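Local coordinates for protein peptidylprolyl Isomerase (Naegleria fowleri, PDB 6B4P) that probably catalyses the cis-trans isomerisation of peptide bonds preceding proline, acting as an FKBP-type isomerase, at residues Q20-K25 / F94-D99; S32-P37 / M86-K91. All coordinates share one frame; numbering follows the deposited sequence. Where two conformers were deposited one is given.

Interaction 1 (Q20-K25 / F94-D99); sequences QRLKKK and FEIPSD
Lys23 and Lys24 pair with Glu95 and Phe94 as a short antiparallel sheet contact, with strand 23-26 laid against strand 91-96 and an ion pair at the end where segment 20-25 enters the sheet and 94-99 leaves it. Lys23 and Glu95 form the hydrogen-bonded pair: Glu95 N donates to Lys23 O at 3.0 Å, whereas the return bond from Lys23 N to Glu95 O, at 3.4 Å, is weak. Their side chains run side by side on one face, with Lys23 CE nearest Glu95 OE2 at 3.5 Å; the ion pair from Lys23 NZ to Glu95 OE2 is long at 3.9 Å, and a water completes it by accepting from Lys23 NZ and donating to Glu95 OE1. A second water donates to both Arg21 O and Glu95 OE2.

On the other face, Lys24 and Phe94 make the non-hydrogen-bonded pair. Lys24 CB lies over the Phe94 ring, 3.9 Å from its centroid, in a CH-pi contact displaced toward the rim. With CG between the backbone N and the carbonyl carbon (chi1 76°), the aliphatic chain continues past CE1 and CZ of the ring, and its ammonium goes on to Glu90 and Ser85.

At the end of the strand pair, in the conformer modelled here, one of two, Arg21 holds Asp99 end-on. NH2 meets the syn lone pair of OD2 at 2.9 Å, nearly straight (166°) and in the guanidinium plane, while NH1 reaches OD1 at a tilt, the guanidinium and carboxylate planes standing 37° apart. Pro97 CG sits over one guanidinium face. Between these ends Leu22 CD1 packs on Ile96 CG1 at 3.7 Å, and the two side chains meet Leu81 and Trp79 of helix 77-84, the helix packed against a curved antiparallel sheet that marks the FKBP fold.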
# COMPACT_ATOMS: atom_id res chain seq x y z
N GLN A 20 -14.16 5.01 5.08
CA GLN A 20 -13.10 5.35 6.02
C GLN A 20 -12.36 4.14 6.57
O GLN A 20 -11.49 4.30 7.44
CB GLN A 20 -13.64 6.19 7.19
CG GLN A 20 -14.34 7.46 6.77
CD GLN A 20 -14.58 8.39 7.93
OE1 GLN A 20 -14.26 9.58 7.86
NE2 GLN A 20 -15.13 7.86 9.02
N ARG A 21 -12.63 2.94 6.06
CA ARG A 21 -12.00 1.75 6.60
C ARG A 21 -10.62 1.50 6.01
O ARG A 21 -9.78 0.86 6.67
CB ARG A 21 -12.91 0.54 6.39
CG ARG A 21 -14.17 0.61 7.25
CD ARG A 21 -15.20 -0.45 6.90
NE ARG A 21 -14.65 -1.80 6.98
CZ ARG A 21 -14.46 -2.59 5.93
NH1 ARG A 21 -13.95 -3.80 6.09
NH2 ARG A 21 -14.78 -2.16 4.71
N LEU A 22 -10.36 1.97 4.80
CA LEU A 22 -9.01 2.01 4.24
C LEU A 22 -8.40 3.33 4.69
O LEU A 22 -8.96 4.39 4.42
CB LEU A 22 -9.03 1.93 2.71
CG LEU A 22 -7.71 2.10 1.96
CD1 LEU A 22 -6.83 0.88 2.18
CD2 LEU A 22 -7.95 2.33 0.47
N LYS A 23 -7.27 3.27 5.39
CA LYS A 23 -6.76 4.47 6.05
C LYS A 23 -5.25 4.39 6.18
O LYS A 23 -4.67 3.30 6.10
CB LYS A 23 -7.42 4.64 7.41
CG LYS A 23 -7.22 3.43 8.31
CD LYS A 23 -7.98 3.54 9.62
CE LYS A 23 -7.64 2.36 10.48
NZ LYS A 23 -8.05 2.57 11.89
N LYS A 24 -4.62 5.54 6.40
CA LYS A 24 -3.17 5.58 6.52
C LYS A 24 -2.73 6.58 7.58
O LYS A 24 -3.46 7.50 7.97
CB LYS A 24 -2.50 5.95 5.18
CG LYS A 24 -2.61 7.43 4.85
CD LYS A 24 -1.98 7.77 3.48
CE LYS A 24 -2.08 9.26 3.22
NZ LYS A 24 -1.48 9.66 1.89
N LYS A 25 -1.51 6.36 8.07
CA LYS A 25 -0.76 7.32 8.88
C LYS A 25 0.49 7.69 8.10
O LYS A 25 1.18 6.80 7.60
CB LYS A 25 -0.38 6.73 10.24
CG LYS A 25 -1.56 6.48 11.17
CD LYS A 25 -1.23 5.45 12.24
CE LYS A 25 0.04 5.79 13.00
NZ LYS A 25 0.36 4.72 14.00
N PHE A 94 -0.47 1.83 6.16
CA PHE A 94 -1.84 1.60 5.72
C PHE A 94 -2.46 0.42 6.45
O PHE A 94 -1.83 -0.63 6.59
CB PHE A 94 -1.89 1.31 4.22
CG PHE A 94 -1.50 2.46 3.35
CD1 PHE A 94 -2.47 3.25 2.75
CD2 PHE A 94 -0.16 2.75 3.10
CE1 PHE A 94 -2.11 4.32 1.92
CE2 PHE A 94 0.20 3.81 2.26
CZ PHE A 94 -0.78 4.59 1.68
N GLU A 95 -3.70 0.60 6.89
CA GLU A 95 -4.56 -0.51 7.28
C GLU A 95 -5.49 -0.82 6.12
O GLU A 95 -6.26 0.05 5.70
CB GLU A 95 -5.35 -0.17 8.53
CG GLU A 95 -6.20 -1.33 9.01
CD GLU A 95 -6.70 -1.16 10.43
OE1 GLU A 95 -5.86 -0.98 11.34
OE2 GLU A 95 -7.93 -1.15 10.61
N ILE A 96 -5.43 -2.05 5.62
CA ILE A 96 -6.15 -2.43 4.41
C ILE A 96 -7.08 -3.59 4.75
O ILE A 96 -6.65 -4.75 4.79
CB ILE A 96 -5.17 -2.81 3.28
CG1 ILE A 96 -4.21 -1.65 3.03
CG2 ILE A 96 -5.93 -3.13 2.01
CD1 ILE A 96 -3.38 -1.78 1.74
N PRO A 97 -8.37 -3.32 4.95
CA PRO A 97 -9.33 -4.41 5.19
C PRO A 97 -9.34 -5.41 4.05
O PRO A 97 -8.94 -5.13 2.91
CB PRO A 97 -10.68 -3.67 5.29
CG PRO A 97 -10.31 -2.25 5.65
CD PRO A 97 -9.02 -2.00 4.94
N SER A 98 -9.81 -6.62 4.38
CA SER A 98 -9.79 -7.71 3.41
C SER A 98 -10.58 -7.37 2.15
O SER A 98 -10.19 -7.78 1.05
CB SER A 98 -10.33 -9.00 4.06
OG SER A 98 -11.69 -8.86 4.43
N ASP A 99 -11.65 -6.59 2.28
CA ASP A 99 -12.40 -6.23 1.08
C ASP A 99 -11.68 -5.19 0.23
O ASP A 99 -12.18 -4.85 -0.85
CB ASP A 99 -13.82 -5.76 1.43
CG ASP A 99 -13.86 -4.63 2.44
OD1 ASP A 99 -13.00 -4.58 3.34
OD2 ASP A 99 -14.79 -3.81 2.36
O HOH W 1 -10.04 -0.14 9.06
O HOH W 2 -6.52 0.66 13.30

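Interaction 2 (S32-P37 / M86-K91)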
# COMPACT_ATOMS: atom_id res chain seq x y z
N SER A 32 7.86 16.34 -2.22
CA SER A 32 7.11 17.41 -2.85
C SER A 32 5.63 17.13 -2.61
O SER A 32 5.26 16.15 -1.96
CB SER A 32 7.40 17.49 -4.35
OG SER A 32 6.71 16.45 -5.02
N ASP A 33 4.78 18.01 -3.15
CA ASP A 33 3.33 17.82 -3.09
C ASP A 33 2.78 17.09 -4.31
O ASP A 33 1.55 16.95 -4.43
CB ASP A 33 2.63 19.17 -2.95
CG ASP A 33 2.92 19.83 -1.62
OD1 ASP A 33 3.05 19.10 -0.61
OD2 ASP A 33 3.02 21.08 -1.58
N GLU A 34 3.64 16.62 -5.20
CA GLU A 34 3.19 15.94 -6.41
C GLU A 34 2.60 14.58 -6.07
O GLU A 34 3.18 13.82 -5.28
CB GLU A 34 4.35 15.76 -7.38
CG GLU A 34 4.97 17.06 -7.89
CD GLU A 34 6.38 16.86 -8.44
OE1 GLU A 34 6.62 17.18 -9.62
OE2 GLU A 34 7.26 16.39 -7.68
N GLN A 35 1.47 14.25 -6.68
CA GLN A 35 0.89 12.92 -6.56
C GLN A 35 0.83 12.26 -7.93
O GLN A 35 0.72 12.95 -8.95
CB GLN A 35 -0.51 12.99 -5.93
CG GLN A 35 -0.47 13.53 -4.51
CD GLN A 35 -1.83 13.56 -3.84
OE1 GLN A 35 -2.16 14.50 -3.12
NE2 GLN A 35 -2.63 12.53 -4.06
N PRO A 36 0.92 10.93 -8.00
CA PRO A 36 1.03 10.26 -9.31
C PRO A 36 -0.32 10.18 -10.00
O PRO A 36 -1.33 9.82 -9.37
CB PRO A 36 1.54 8.86 -8.94
CG PRO A 36 0.98 8.62 -7.56
CD PRO A 36 0.97 9.98 -6.88
N PRO A 37 -0.39 10.52 -11.28
CA PRO A 37 -1.64 10.36 -12.02
C PRO A 37 -1.89 8.91 -12.39
O PRO A 37 -0.99 8.07 -12.36
CB PRO A 37 -1.42 11.23 -13.27
CG PRO A 37 0.05 11.32 -13.42
CD PRO A 37 0.65 11.23 -12.05
N MET A 86 -0.77 9.25 -2.17
CA MET A 86 0.56 9.55 -1.66
C MET A 86 1.26 10.62 -2.50
O MET A 86 1.07 10.72 -3.71
CB MET A 86 1.42 8.29 -1.63
CG MET A 86 0.90 7.24 -0.64
SD MET A 86 1.88 5.74 -0.68
CE MET A 86 3.40 6.27 0.12
N LYS A 87 2.08 11.41 -1.82
CA LYS A 87 2.97 12.34 -2.49
C LYS A 87 4.30 11.66 -2.82
O LYS A 87 4.67 10.65 -2.21
CB LYS A 87 3.21 13.57 -1.62
CG LYS A 87 1.94 14.37 -1.33
CD LYS A 87 2.22 15.49 -0.35
CE LYS A 87 0.96 16.27 0.01
NZ LYS A 87 1.28 17.40 0.93
N LYS A 88 5.00 12.22 -3.80
CA LYS A 88 6.31 11.70 -4.16
C LYS A 88 7.21 11.63 -2.93
O LYS A 88 7.34 12.60 -2.19
CB LYS A 88 6.95 12.58 -5.23
CG LYS A 88 8.22 12.01 -5.83
CD LYS A 88 8.75 12.88 -6.97
CE LYS A 88 7.77 12.87 -8.13
NZ LYS A 88 8.30 13.61 -9.32
N GLY A 89 7.81 10.46 -2.71
CA GLY A 89 8.69 10.27 -1.56
C GLY A 89 8.01 9.98 -0.24
O GLY A 89 8.70 9.67 0.75
N GLU A 90 6.68 10.05 -0.18
CA GLU A 90 5.97 9.80 1.07
C GLU A 90 6.18 8.36 1.54
O GLU A 90 6.24 7.43 0.73
CB GLU A 90 4.48 10.08 0.86
CG GLU A 90 3.59 9.79 2.06
CD GLU A 90 2.15 10.18 1.77
OE1 GLU A 90 1.95 11.27 1.19
OE2 GLU A 90 1.25 9.38 2.11
N LYS A 91 6.35 8.19 2.85
CA LYS A 91 6.27 6.87 3.46
C LYS A 91 5.08 6.88 4.40
O LYS A 91 4.99 7.75 5.27
CB LYS A 91 7.56 6.52 4.22
CG LYS A 91 7.55 5.09 4.78
CD LYS A 91 8.92 4.71 5.35
CE LYS A 91 8.89 3.34 5.99
NZ LYS A 91 10.19 2.99 6.63
O HOH W 3 6.60 14.15 -11.36
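Two loops of the FKBP domain meet here: 32-37, leading toward strand 41-50, and the loop segment 86-91, whose type II turn from Lys87 to Glu90 leads into strand 91-96. The central tie is backbone to backbone, Lys88 N donating to Glu34 O at 2.8 Å; Lys87 CA adds a CA-H...O contact to the same oxygen. Lys87 lies alongside Asp33, its chain extended beyond CG past Ser32 O, and its NZ meets OD1 at 2.9 Å from above the carboxylate plane. Lys88 pairs with Glu34 more loosely: NZ to OE2 is a weak 3.4 Å, and a water accepts from NZ and donates weakly to Glu34 OE1. An ST turn shapes the first loop, Ser32 OG accepting from Glu34 N at 3.1 Å. That hydroxyl also donates to Glu34 OE2, on the anti side of the carboxylate, and so steadies the group facing Lys88. In the second loop, Glu90 OE1 takes the Lys87 N-H at 3.0 Å with an almost linear bond (176°), though from above the carboxylate plane. Gln35 CG and Pro36 CD both come within 3.3 Å of Met86 O, a buried carbonyl with no hydrogen-bond partner; the amide of Gln35 turns instead to Lys84 O.

Interaction 1 joins two strands of the sheet and has a buried face of Leu22, Phe94 and Ile96, with the Arg21 and Lys23 ion pairs toward solvent; interaction 2, whose centre lies about 19 Å away from that of interaction 1, joins two irregular loops farther from the middle of the chain. Two strand bonds, one of them weak, and ring packing mark the first, a lone backbone bond and two lysine-carboxylate pairs the second. Strand 91-96 serves both, since 86-91 runs into its start and 94-99 carries its end. The contacts also touch: Lys24 NZ forms a 2.8 Å salt bridge with Glu90 OE2, and Phe94 CZ packs 3.7 Å from Met86 SD.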